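Local coordinates for BH0493 protein (Bacillus halodurans C-125, PDB 2QEE) that binds zinc and is a putative metal-dependent enzyme of the amidohydrolase superfamily, at residues 307-310 and 311-315; 333-336 and 337-341; 361-364 and 365-369; 401-405 and 406-410. One frame throughout, in Å; residues are numbered along the deposited sequence.

How the contacts relate
Going from the N terminus, the four contacts follow one another in series: none nests inside or crosses another, and each closes only successive turns of a single helix. Contact 1 lies on helix 308-317, which joins strand 298-302 to strand 321-323. Contact 2 opens helix 333-347, and the two touch where Q308 OE1 meets M339 CE at 3.2 Å. Contact 3 lies at the N-terminal end of helix 363-388, next in the chain after contact 2's helix but not touching contact 2. Contact 4, on helix 395-414, packs F406 against W368 of contact 3. Contacts 1, 2 and 4 also reach the second subunit, whereas contact 3 stays within the chain, close to the zinc site.

Contact 1: 307-310 and 311-315; sequences NQHE and LVVLA
N307 and L311 meet through the backbone, the carbonyl of N307 accepting the L311 amide at 2.9 Å (N307 O to L311 N), and CB of L311 lies against that same oxygen. The asparagine side chain reaches E310: its ND2 donates to E310 OE2 at 2.8 Å, with the oxygen 14° out of the amide plane, and also to the carbonyl of A281. Next, Q308 passes its carbonyl to V312, while its side chain, bent at CG (chi2 -52°), lies alongside L311 with OE1 4.1 Å from L311 CD2. Its NE2 is engaged by the carbonyls of M302 and S304, so a neutral amide suits this buried place at the end of strand 298-302. H309 accepts the amide of V313, and its imidazole, with CG anti to the backbone N (chi1 174°), meets V313 obliquely, CE1 being 3.6 Å from V313 CG2. Its NE2 bonds to the carbonyl of F329 of the second subunit, and V313 packs on the same phenylalanine, so histidine and valine form one patch of the interface. E310 completes the row with a bond from L314 N to E310 O of 2.9 Å. If E310 were an alanine, N307 ND2 would probably lose its carboxylate partner and the asparagine amide would be left freer to turn. The helix is the crossover of the beta-alpha-beta unit 298-302, 308-317, 321-323. This implies a division: hydrogen bonds of N307 and Q308 tie the first turn to carbonyls of A281, M302 and S304, L311 and V312 face the sheet at I323, V313 and L314 the neighbouring subunit.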
loop_
_atom_site.group_PDB
_atom_site.type_symbol
_atom_site.label_atom_id
_atom_site.label_comp_id
_atom_site.label_asym_id
_atom_site.label_seq_id
_atom_site.Cartn_x
_atom_site.Cartn_y
_atom_site.Cartn_z
ATOM N N ASN C 307 -2.769 4.724 -6.165
ATOM C CA ASN C 307 -3.264 4.440 -7.543
ATOM C C ASN C 307 -2.522 3.291 -8.270
ATOM O O ASN C 307 -2.921 2.905 -9.361
ATOM C CB ASN C 307 -3.158 5.711 -8.436
ATOM C CG ASN C 307 -4.315 6.686 -8.252
ATOM O OD1 ASN C 307 -4.065 7.891 -8.098
ATOM N ND2 ASN C 307 -5.567 6.214 -8.316
ATOM N N GLN C 308 -1.397 2.842 -7.725
ATOM C CA GLN C 308 -0.468 2.045 -8.579
ATOM C C GLN C 308 -1.048 0.704 -8.881
ATOM O O GLN C 308 -1.015 0.271 -10.032
ATOM C CB GLN C 308 0.922 1.871 -7.898
ATOM C CG GLN C 308 1.626 3.251 -7.618
ATOM C CD GLN C 308 1.674 4.124 -8.941
ATOM O OE1 GLN C 308 1.828 3.596 -10.039
ATOM N NE2 GLN C 308 1.546 5.448 -8.811
ATOM N N HIS C 309 -1.617 0.014 -7.873
ATOM C CA HIS C 309 -2.100 -1.335 -8.173
ATOM C C HIS C 309 -3.226 -1.290 -9.219
ATOM O O HIS C 309 -3.270 -2.069 -10.186
ATOM C CB HIS C 309 -2.570 -2.012 -6.878
ATOM C CG HIS C 309 -3.202 -3.347 -7.123
ATOM N ND1 HIS C 309 -4.547 -3.477 -7.328
ATOM C CD2 HIS C 309 -2.671 -4.585 -7.255
ATOM C CE1 HIS C 309 -4.840 -4.742 -7.549
ATOM N NE2 HIS C 309 -3.720 -5.442 -7.508
ATOM N N GLU C 310 -4.203 -0.392 -9.004
ATOM C CA GLU C 310 -5.375 -0.329 -9.901
ATOM C C GLU C 310 -4.965 0.170 -11.297
ATOM O O GLU C 310 -5.563 -0.223 -12.294
ATOM C CB GLU C 310 -6.515 0.456 -9.265
ATOM C CG GLU C 310 -6.194 1.909 -9.024
ATOM C CD GLU C 310 -7.237 2.641 -8.156
ATOM O OE1 GLU C 310 -8.180 1.999 -7.644
ATOM O OE2 GLU C 310 -7.043 3.868 -7.949
ATOM N N LEU C 311 -3.932 1.021 -11.362
ATOM C CA LEU C 311 -3.371 1.351 -12.691
ATOM C C LEU C 311 -2.850 0.087 -13.456
ATOM O O LEU C 311 -3.100 -0.074 -14.675
ATOM C CB LEU C 311 -2.246 2.375 -12.535
ATOM C CG LEU C 311 -1.516 2.775 -13.828
ATOM C CD1 LEU C 311 -2.530 3.482 -14.792
ATOM C CD2 LEU C 311 -0.332 3.626 -13.510
ATOM N N VAL C 312 -2.147 -0.798 -12.741
ATOM C CA VAL C 312 -1.737 -2.097 -13.345
ATOM C C VAL C 312 -2.941 -2.872 -13.788
ATOM O O VAL C 312 -2.966 -3.402 -14.951
ATOM C CB VAL C 312 -0.967 -2.933 -12.329
ATOM C CG1 VAL C 312 -0.604 -4.302 -12.933
ATOM C CG2 VAL C 312 0.270 -2.147 -11.927
ATOM N N VAL C 313 -4.006 -2.919 -12.966
ATOM C CA VAL C 313 -5.158 -3.720 -13.408
ATOM C C VAL C 313 -5.787 -3.075 -14.649
ATOM O O VAL C 313 -6.247 -3.776 -15.570
ATOM C CB VAL C 313 -6.244 -3.864 -12.298
ATOM C CG1 VAL C 313 -7.409 -4.765 -12.800
ATOM C CG2 VAL C 313 -5.629 -4.483 -11.015
ATOM N N LEU C 314 -5.782 -1.756 -14.713
ATOM C CA LEU C 314 -6.378 -1.094 -15.886
ATOM C C LEU C 314 -5.572 -1.445 -17.163
ATOM O O LEU C 314 -6.161 -1.628 -18.243
ATOM C CB LEU C 314 -6.395 0.412 -15.649
ATOM C CG LEU C 314 -7.300 1.171 -16.656
ATOM C CD1 LEU C 314 -8.751 0.663 -16.704
ATOM C CD2 LEU C 314 -7.263 2.657 -16.287
ATOM N N ALA C 315 -4.247 -1.499 -17.038
ATOM C CA ALA C 315 -3.357 -1.957 -18.164
ATOM C C ALA C 315 -3.745 -3.398 -18.599
ATOM O O ALA C 315 -3.690 -3.764 -19.803
ATOM C CB ALA C 315 -1.901 -1.921 -17.771
#

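Contact 2: 333-336 and 337-341; sequences PEII and NEMTR
I335 and M339 form the apolar core of this turn: CG2 of the isoleucine touches SD of the methionine at 3.5 Å, passing at a slant. The other branch of I335 lies along E338, CD1 reaching OE1 at 3.7 Å, so one isoleucine packs on thioether and carboxylate alike. Beside them I336 O is gripped twice by T340, whose OG1 donates at 2.8 Å and whose backbone N donates at 2.9 Å, from opposite faces of the carbonyl plane. The hydroxyl can do this because OG1 sits anti to the carbonyl carbon (chi1 -58°), a common way for a threonine to satisfy its hydroxyl inside an alpha-helix. Here that helix is the first part of 333-347; P333, having no N-H to donate, suits this first turn, and the P333 carbonyl receives the amide of N337. Further out, water joins the polar groups. One water links the carbonyl of E334 to N337 ND2, while another donates a hydrogen bond to E334 OE2 and one to E338 OE2, bridging two acidic groups that would probably repel each other directly. N337 OD1 in turn takes R341 NE at 2.9 Å, the oxygen lying 5° out of the guanidinium plane, and R341 is steadied by a salt bridge to D381. E338 is positioned by R305 of its own chain and by R305 of the second subunit. E334, seen to bind zinc or magnesium in crystals of this protein, has a magnesium ion about 4 Å from its side chain, and its backbone N bonds to E345 of the third subunit.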
loop_
_atom_site.group_PDB
_atom_site.type_symbol
_atom_site.label_atom_id
_atom_site.label_comp_id
_atom_site.label_asym_id
_atom_site.label_seq_id
_atom_site.Cartn_x
_atom_site.Cartn_y
_atom_site.Cartn_z
ATOM N N PRO C 333 13.258 3.663 -3.523
ATOM C CA PRO C 333 13.451 2.166 -3.530
ATOM C C PRO C 333 12.246 1.342 -3.011
ATOM O O PRO C 333 11.863 0.358 -3.624
ATOM C CB PRO C 333 14.694 1.982 -2.645
ATOM C CG PRO C 333 15.556 3.183 -3.130
ATOM C CD PRO C 333 14.512 4.334 -3.127
ATOM N N GLU C 334 11.651 1.718 -1.896
ATOM C CA GLU C 334 10.553 0.894 -1.326
ATOM C C GLU C 334 9.363 0.855 -2.304
ATOM O O GLU C 334 8.742 -0.183 -2.540
ATOM C CB GLU C 334 10.129 1.505 0.030
ATOM C CG GLU C 334 8.869 0.866 0.635
ATOM C CD GLU C 334 9.144 -0.553 1.176
ATOM O OE1 GLU C 334 10.322 -1.008 1.154
ATOM O OE2 GLU C 334 8.151 -1.174 1.618
ATOM N N ILE C 335 9.107 1.984 -2.966
ATOM C CA ILE C 335 7.987 2.096 -3.888
ATOM C C ILE C 335 8.347 1.521 -5.254
ATOM O O ILE C 335 7.539 0.807 -5.842
ATOM C CB ILE C 335 7.450 3.572 -3.955
ATOM C CG1 ILE C 335 7.031 4.100 -2.531
ATOM C CG2 ILE C 335 6.313 3.664 -5.030
ATOM C CD1 ILE C 335 5.897 3.333 -1.839
ATOM N N ILE C 336 9.522 1.857 -5.766
ATOM C CA ILE C 336 9.984 1.256 -7.047
ATOM C C ILE C 336 9.893 -0.295 -6.980
ATOM O O ILE C 336 9.368 -0.943 -7.902
ATOM C CB ILE C 336 11.420 1.678 -7.394
ATOM C CG1 ILE C 336 11.494 3.234 -7.555
ATOM C CG2 ILE C 336 11.908 0.847 -8.612
ATOM C CD1 ILE C 336 13.020 3.690 -7.572
ATOM N N ASN C 337 10.333 -0.851 -5.863
ATOM C CA ASN C 337 10.322 -2.305 -5.731
ATOM C C ASN C 337 8.857 -2.832 -5.755
ATOM O O ASN C 337 8.497 -3.771 -6.505
ATOM C CB ASN C 337 10.973 -2.687 -4.399
ATOM C CG ASN C 337 10.988 -4.195 -4.225
ATOM O OD1 ASN C 337 11.590 -4.897 -5.049
ATOM N ND2 ASN C 337 10.311 -4.672 -3.210
ATOM N N GLU C 338 7.975 -2.301 -4.897
ATOM C CA GLU C 338 6.599 -2.821 -4.901
ATOM C C GLU C 338 5.910 -2.617 -6.244
ATOM O O GLU C 338 5.228 -3.550 -6.720
ATOM C CB GLU C 338 5.764 -2.289 -3.732
ATOM C CG GLU C 338 5.337 -0.795 -3.867
ATOM C CD GLU C 338 4.432 -0.339 -2.665
ATOM O OE1 GLU C 338 3.593 0.580 -2.848
ATOM O OE2 GLU C 338 4.583 -0.883 -1.537
ATOM N N MET C 339 6.113 -1.453 -6.886
ATOM C CA MET C 339 5.445 -1.186 -8.132
ATOM C C MET C 339 5.937 -2.154 -9.211
ATOM O O MET C 339 5.141 -2.668 -9.962
ATOM C CB MET C 339 5.750 0.258 -8.555
ATOM C CG MET C 339 4.879 1.298 -7.814
ATOM S SD MET C 339 5.376 2.980 -8.360
ATOM C CE MET C 339 4.900 2.888 -10.120
ATOM N N THR C 340 7.253 -2.342 -9.322
ATOM C CA THR C 340 7.845 -3.177 -10.364
ATOM C C THR C 340 7.366 -4.639 -10.207
ATOM O O THR C 340 7.079 -5.303 -11.184
ATOM C CB THR C 340 9.392 -3.000 -10.382
ATOM O OG1 THR C 340 9.693 -1.594 -10.611
ATOM C CG2 THR C 340 10.058 -3.815 -11.492
ATOM N N ARG C 341 7.273 -5.110 -8.964
ATOM C CA ARG C 341 6.800 -6.464 -8.711
ATOM C C ARG C 341 5.328 -6.616 -9.093
ATOM O O ARG C 341 4.954 -7.590 -9.753
ATOM C CB ARG C 341 7.052 -6.844 -7.226
ATOM C CG ARG C 341 8.557 -7.041 -6.978
ATOM C CD ARG C 341 8.909 -7.314 -5.549
ATOM N NE ARG C 341 10.372 -7.513 -5.453
ATOM C CZ ARG C 341 10.978 -8.699 -5.699
ATOM N NH1 ARG C 341 10.249 -9.814 -5.976
ATOM N NH2 ARG C 341 12.285 -8.778 -5.641
HETATM O O HOH W 1 9.073 -2.655 -1.375
HETATM O O HOH W 2 5.992 -2.101 0.382
#

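Contact 3: 361-364 and 365-369; sequences LEQL and IYKWH
Q363 and K367 make the tight part of this turn: the lysine amide meets Q363 O at 2.8 Å, nearly straight on to the carbonyl, and CG of the lysine presses against the same oxygen at 3.0 Å. K367 turns sharply at chi2 (-96°), off the staggered values, and its long chain then runs on to bring NZ to the hydroxyl of Y50. Side chains meet each other at ordinary van der Waals distances. Q363 and Y366 lie side by side, CG of the glutamine 4.0 Å from CE2 of the ring and the amide and ring planes almost perpendicular. A face of that ring is covered by K367 CG, 4.0 Å above its centre, while the rest of the tyrosine leans on helix 93-104. Replacing Y366 by an alanine would probably uncover CG of both Q363 and K367 and open a gap toward helix 93-104. L364 sends CD2 to the edge of the W368 indole, 4.0 Å from NE1 and in the ring plane, and the indole N-H is spent on D26. The solvent side is H369, exposed and making no contact with 361-364. Toward the other end, the carboxylate of E362 leads off to Q129 and the backbone N of D43, and the E362 carbonyl separately accepts the I365 amide. Apolar parts of lysine and glutamine thus line the turn while their polar ends find partners within the fold, Q363 OE1 at the amides of R359 and V360. K367, its side chain about 5 Å from that of the zinc ligand D357, would probably add positive charge there.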
loop_
_atom_site.group_PDB
_atom_site.type_symbol
_atom_site.label_atom_id
_atom_site.label_comp_id
_atom_site.label_asym_id
_atom_site.label_seq_id
_atom_site.Cartn_x
_atom_site.Cartn_y
_atom_site.Cartn_z
ATOM N N LEU C 361 21.587 17.090 -15.902
ATOM C CA LEU C 361 22.199 16.054 -16.740
ATOM C C LEU C 361 22.769 14.872 -15.959
ATOM O O LEU C 361 22.418 13.734 -16.257
ATOM C CB LEU C 361 23.343 16.644 -17.579
ATOM C CG LEU C 361 24.097 15.675 -18.505
ATOM C CD1 LEU C 361 23.205 14.981 -19.514
ATOM C CD2 LEU C 361 25.191 16.527 -19.186
ATOM N N GLU C 362 23.596 15.140 -14.948
ATOM C CA GLU C 362 24.298 14.044 -14.221
ATOM C C GLU C 362 23.365 13.084 -13.491
ATOM O O GLU C 362 23.790 11.949 -13.198
ATOM C CB GLU C 362 25.292 14.562 -13.202
ATOM C CG GLU C 362 26.516 15.251 -13.819
ATOM C CD GLU C 362 26.239 16.670 -14.342
ATOM O OE1 GLU C 362 25.148 17.236 -14.132
ATOM O OE2 GLU C 362 27.171 17.228 -14.949
ATOM N N GLN C 363 22.126 13.492 -13.265
ATOM C CA GLN C 363 21.149 12.625 -12.601
ATOM C C GLN C 363 20.844 11.331 -13.382
ATOM O O GLN C 363 20.376 10.331 -12.814
ATOM C CB GLN C 363 19.851 13.362 -12.379
ATOM C CG GLN C 363 19.969 14.521 -11.385
ATOM C CD GLN C 363 18.712 15.370 -11.293
ATOM O OE1 GLN C 363 17.915 15.425 -12.211
ATOM N NE2 GLN C 363 18.540 16.051 -10.167
ATOM N N LEU C 364 21.073 11.321 -14.684
ATOM C CA LEU C 364 20.975 10.069 -15.454
ATOM C C LEU C 364 21.825 9.005 -14.803
ATOM O O LEU C 364 21.411 7.824 -14.803
ATOM C CB LEU C 364 21.458 10.273 -16.899
ATOM C CG LEU C 364 20.550 11.158 -17.699
ATOM C CD1 LEU C 364 21.178 11.271 -19.103
ATOM C CD2 LEU C 364 19.186 10.517 -17.841
ATOM N N ILE C 365 22.957 9.387 -14.208
ATOM C CA ILE C 365 23.853 8.373 -13.636
ATOM C C ILE C 365 23.089 7.671 -12.494
ATOM O O ILE C 365 22.919 6.439 -12.525
ATOM C CB ILE C 365 25.161 8.983 -13.095
ATOM C CG1 ILE C 365 25.946 9.572 -14.278
ATOM C CG2 ILE C 365 26.063 7.877 -12.424
ATOM C CD1 ILE C 365 27.253 10.323 -13.848
ATOM N N TYR C 366 22.652 8.452 -11.503
ATOM C CA TYR C 366 22.047 7.790 -10.297
ATOM C C TYR C 366 20.650 7.272 -10.564
ATOM O O TYR C 366 20.230 6.209 -9.998
ATOM C CB TYR C 366 22.068 8.674 -9.069
ATOM C CG TYR C 366 20.862 9.542 -8.763
ATOM C CD1 TYR C 366 19.686 8.981 -8.230
ATOM C CD2 TYR C 366 20.907 10.956 -8.948
ATOM C CE1 TYR C 366 18.626 9.756 -7.813
ATOM C CE2 TYR C 366 19.811 11.735 -8.551
ATOM C CZ TYR C 366 18.674 11.143 -8.018
ATOM O OH TYR C 366 17.593 11.907 -7.607
ATOM N N LYS C 367 19.870 7.973 -11.378
ATOM C CA LYS C 367 18.503 7.515 -11.568
ATOM C C LYS C 367 18.528 6.117 -12.194
ATOM O O LYS C 367 17.749 5.228 -11.796
ATOM C CB LYS C 367 17.692 8.495 -12.440
ATOM C CG LYS C 367 17.582 9.897 -11.820
ATOM C CD LYS C 367 16.328 10.090 -11.071
ATOM C CE LYS C 367 16.171 11.620 -10.833
ATOM N NZ LYS C 367 14.955 11.844 -10.002
ATOM N N TRP C 368 19.408 5.881 -13.163
ATOM C CA TRP C 368 19.484 4.565 -13.823
ATOM C C TRP C 368 20.235 3.536 -12.970
ATOM O O TRP C 368 19.846 2.381 -12.920
ATOM C CB TRP C 368 20.024 4.718 -15.277
ATOM C CG TRP C 368 18.944 5.353 -16.082
ATOM C CD1 TRP C 368 18.919 6.645 -16.558
ATOM C CD2 TRP C 368 17.678 4.785 -16.387
ATOM N NE1 TRP C 368 17.736 6.880 -17.195
ATOM C CE2 TRP C 368 16.936 5.764 -17.068
ATOM C CE3 TRP C 368 17.099 3.529 -16.143
ATOM C CZ2 TRP C 368 15.652 5.533 -17.536
ATOM C CZ3 TRP C 368 15.845 3.281 -16.621
ATOM C CH2 TRP C 368 15.110 4.305 -17.295
ATOM N N HIS C 369 21.284 3.938 -12.294
ATOM C CA HIS C 369 22.010 3.001 -11.422
ATOM C C HIS C 369 21.056 2.466 -10.323
ATOM O O HIS C 369 20.970 1.242 -10.060
ATOM C CB HIS C 369 23.187 3.738 -10.800
ATOM C CG HIS C 369 24.052 2.907 -9.898
ATOM N ND1 HIS C 369 23.638 2.460 -8.648
ATOM C CD2 HIS C 369 25.339 2.503 -10.035
ATOM C CE1 HIS C 369 24.621 1.777 -8.086
ATOM N NE2 HIS C 369 25.662 1.784 -8.906
#

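Contact 4: 401-405 and 406-410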
loop_
_atom_site.group_PDB
_atom_site.type_symbol
_atom_site.label_atom_id
_atom_site.label_comp_id
_atom_site.label_asym_id
_atom_site.label_seq_id
_atom_site.Cartn_x
_atom_site.Cartn_y
_atom_site.Cartn_z
ATOM N N ASP C 401 14.255 -9.740 -23.238
ATOM C CA ASP C 401 13.270 -9.186 -22.300
ATOM C C ASP C 401 13.795 -7.848 -21.751
ATOM O O ASP C 401 12.989 -6.915 -21.562
ATOM C CB ASP C 401 13.058 -10.139 -21.099
ATOM C CG ASP C 401 12.436 -11.508 -21.473
ATOM O OD1 ASP C 401 11.777 -11.676 -22.498
ATOM O OD2 ASP C 401 12.714 -12.448 -20.688
ATOM N N VAL C 402 15.088 -7.788 -21.418
ATOM C CA VAL C 402 15.694 -6.598 -20.857
ATOM C C VAL C 402 15.630 -5.459 -21.892
ATOM O O VAL C 402 15.303 -4.313 -21.568
ATOM C CB VAL C 402 17.133 -6.858 -20.329
ATOM C CG1 VAL C 402 17.866 -5.546 -20.016
ATOM C CG2 VAL C 402 17.061 -7.726 -19.045
ATOM N N ALA C 403 15.864 -5.821 -23.159
ATOM C CA ALA C 403 15.767 -4.802 -24.221
ATOM C C ALA C 403 14.317 -4.301 -24.341
ATOM O O ALA C 403 14.106 -3.098 -24.582
ATOM C CB ALA C 403 16.281 -5.379 -25.554
ATOM N N ASP C 404 13.325 -5.177 -24.187
ATOM C CA ASP C 404 11.931 -4.768 -24.221
ATOM C C ASP C 404 11.659 -3.757 -23.119
ATOM O O ASP C 404 11.132 -2.661 -23.368
ATOM C CB ASP C 404 11.005 -5.985 -24.060
ATOM C CG ASP C 404 10.866 -6.790 -25.358
ATOM O OD1 ASP C 404 11.131 -6.234 -26.452
ATOM O OD2 ASP C 404 10.487 -7.985 -25.283
ATOM N N LEU C 405 12.068 -4.101 -21.910
ATOM C CA LEU C 405 11.738 -3.267 -20.754
ATOM C C LEU C 405 12.434 -1.903 -20.819
ATOM O O LEU C 405 11.805 -0.911 -20.461
ATOM C CB LEU C 405 12.171 -3.954 -19.447
ATOM C CG LEU C 405 11.347 -5.240 -19.161
ATOM C CD1 LEU C 405 12.060 -6.004 -18.060
ATOM C CD2 LEU C 405 9.890 -4.851 -18.701
ATOM N N PHE C 406 13.709 -1.857 -21.245
ATOM C CA PHE C 406 14.483 -0.590 -21.177
ATOM C C PHE C 406 14.441 0.249 -22.445
ATOM O O PHE C 406 14.897 1.419 -22.435
ATOM C CB PHE C 406 15.934 -0.791 -20.717
ATOM C CG PHE C 406 16.036 -1.175 -19.251
ATOM C CD1 PHE C 406 16.118 -0.195 -18.255
ATOM C CD2 PHE C 406 16.070 -2.519 -18.879
ATOM C CE1 PHE C 406 16.175 -0.546 -16.899
ATOM C CE2 PHE C 406 16.130 -2.871 -17.542
ATOM C CZ PHE C 406 16.222 -1.884 -16.555
ATOM N N SER C 407 13.891 -0.337 -23.525
ATOM C CA SER C 407 13.922 0.362 -24.827
ATOM C C SER C 407 12.824 0.027 -25.804
ATOM O O SER C 407 12.039 0.901 -26.250
ATOM C CB SER C 407 15.287 0.158 -25.502
ATOM O OG SER C 407 15.312 0.908 -26.709
ATOM N N ARG C 408 12.720 -1.242 -26.166
ATOM C CA ARG C 408 11.850 -1.610 -27.285
ATOM C C ARG C 408 10.365 -1.423 -27.031
ATOM O O ARG C 408 9.644 -1.107 -27.950
ATOM C CB ARG C 408 12.082 -3.051 -27.745
ATOM C CG ARG C 408 13.508 -3.335 -28.065
ATOM C CD ARG C 408 13.722 -4.793 -28.562
ATOM N NE ARG C 408 15.149 -5.027 -28.801
ATOM C CZ ARG C 408 15.739 -6.218 -28.892
ATOM N NH1 ARG C 408 15.047 -7.347 -28.746
ATOM N NH2 ARG C 408 17.046 -6.268 -29.114
ATOM N N ASN C 409 9.896 -1.617 -25.781
ATOM C CA ASN C 409 8.473 -1.461 -25.516
ATOM C C ASN C 409 8.051 -0.023 -25.765
ATOM O O ASN C 409 6.960 0.202 -26.288
ATOM C CB ASN C 409 8.112 -1.797 -24.038
ATOM C CG ASN C 409 8.120 -3.296 -23.764
ATOM O OD1 ASN C 409 8.090 -4.131 -24.704
ATOM N ND2 ASN C 409 8.105 -3.666 -22.426
ATOM N N PHE C 410 8.968 0.895 -25.516
ATOM C CA PHE C 410 8.608 2.306 -25.696
ATOM C C PHE C 410 8.527 2.559 -27.228
ATOM O O PHE C 410 7.498 3.048 -27.737
ATOM C CB PHE C 410 9.641 3.244 -25.102
ATOM C CG PHE C 410 9.404 4.690 -25.462
ATOM C CD1 PHE C 410 8.324 5.390 -24.880
ATOM C CD2 PHE C 410 10.215 5.348 -26.382
ATOM C CE1 PHE C 410 8.054 6.740 -25.213
ATOM C CE2 PHE C 410 9.982 6.718 -26.709
ATOM C CZ PHE C 410 8.889 7.422 -26.118
HETATM O O HOH W 3 10.715 0.419 -23.183
HETATM O O HOH W 4 12.226 -7.660 -28.379
#
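F406 rests on V402 one turn earlier: CD2 of the ring is 3.7 Å from V402 CG1, and the V402 carbonyl oxygen, which takes the F406 amide, also meets the ring edge in its plane. A flat apolar side chain suits a place that looks toward helices 8-21 and 363-388, and K372 adds a cation-pi contact to the ring. A403 is small enough to lie beneath R408: its CB sits 3.4 Å from the plane of the guanidinium, over its centre. The alanine carbonyl accepts R408 N at 2.8 Å, and more weakly S407 N. This five-residue step marks a pi-type turn at 406-408, a local widening of helix 395-414, and the axes of 401-405 and 406-410 stand at 58° to each other. D404 repeats the step, its O taking N409 N at 2.9 Å in the carbonyl plane and on a lone pair. The aspartate side chain faces two ways. OD1 lies 3.6 Å from R408 CB, yet the opposite charges do not touch; water 4 joins them, donating to D404 OD1 and accepting from R408 NH1 in the guanidinium plane. CB of D404 is 3.5 Å from N409 OD1, the carboxylate and amide planes 18° apart, while N409 ND2 is held by the carbonyls of T349 and F351. R88 of the second subunit packs on D404, and W60 of that subunit on N409.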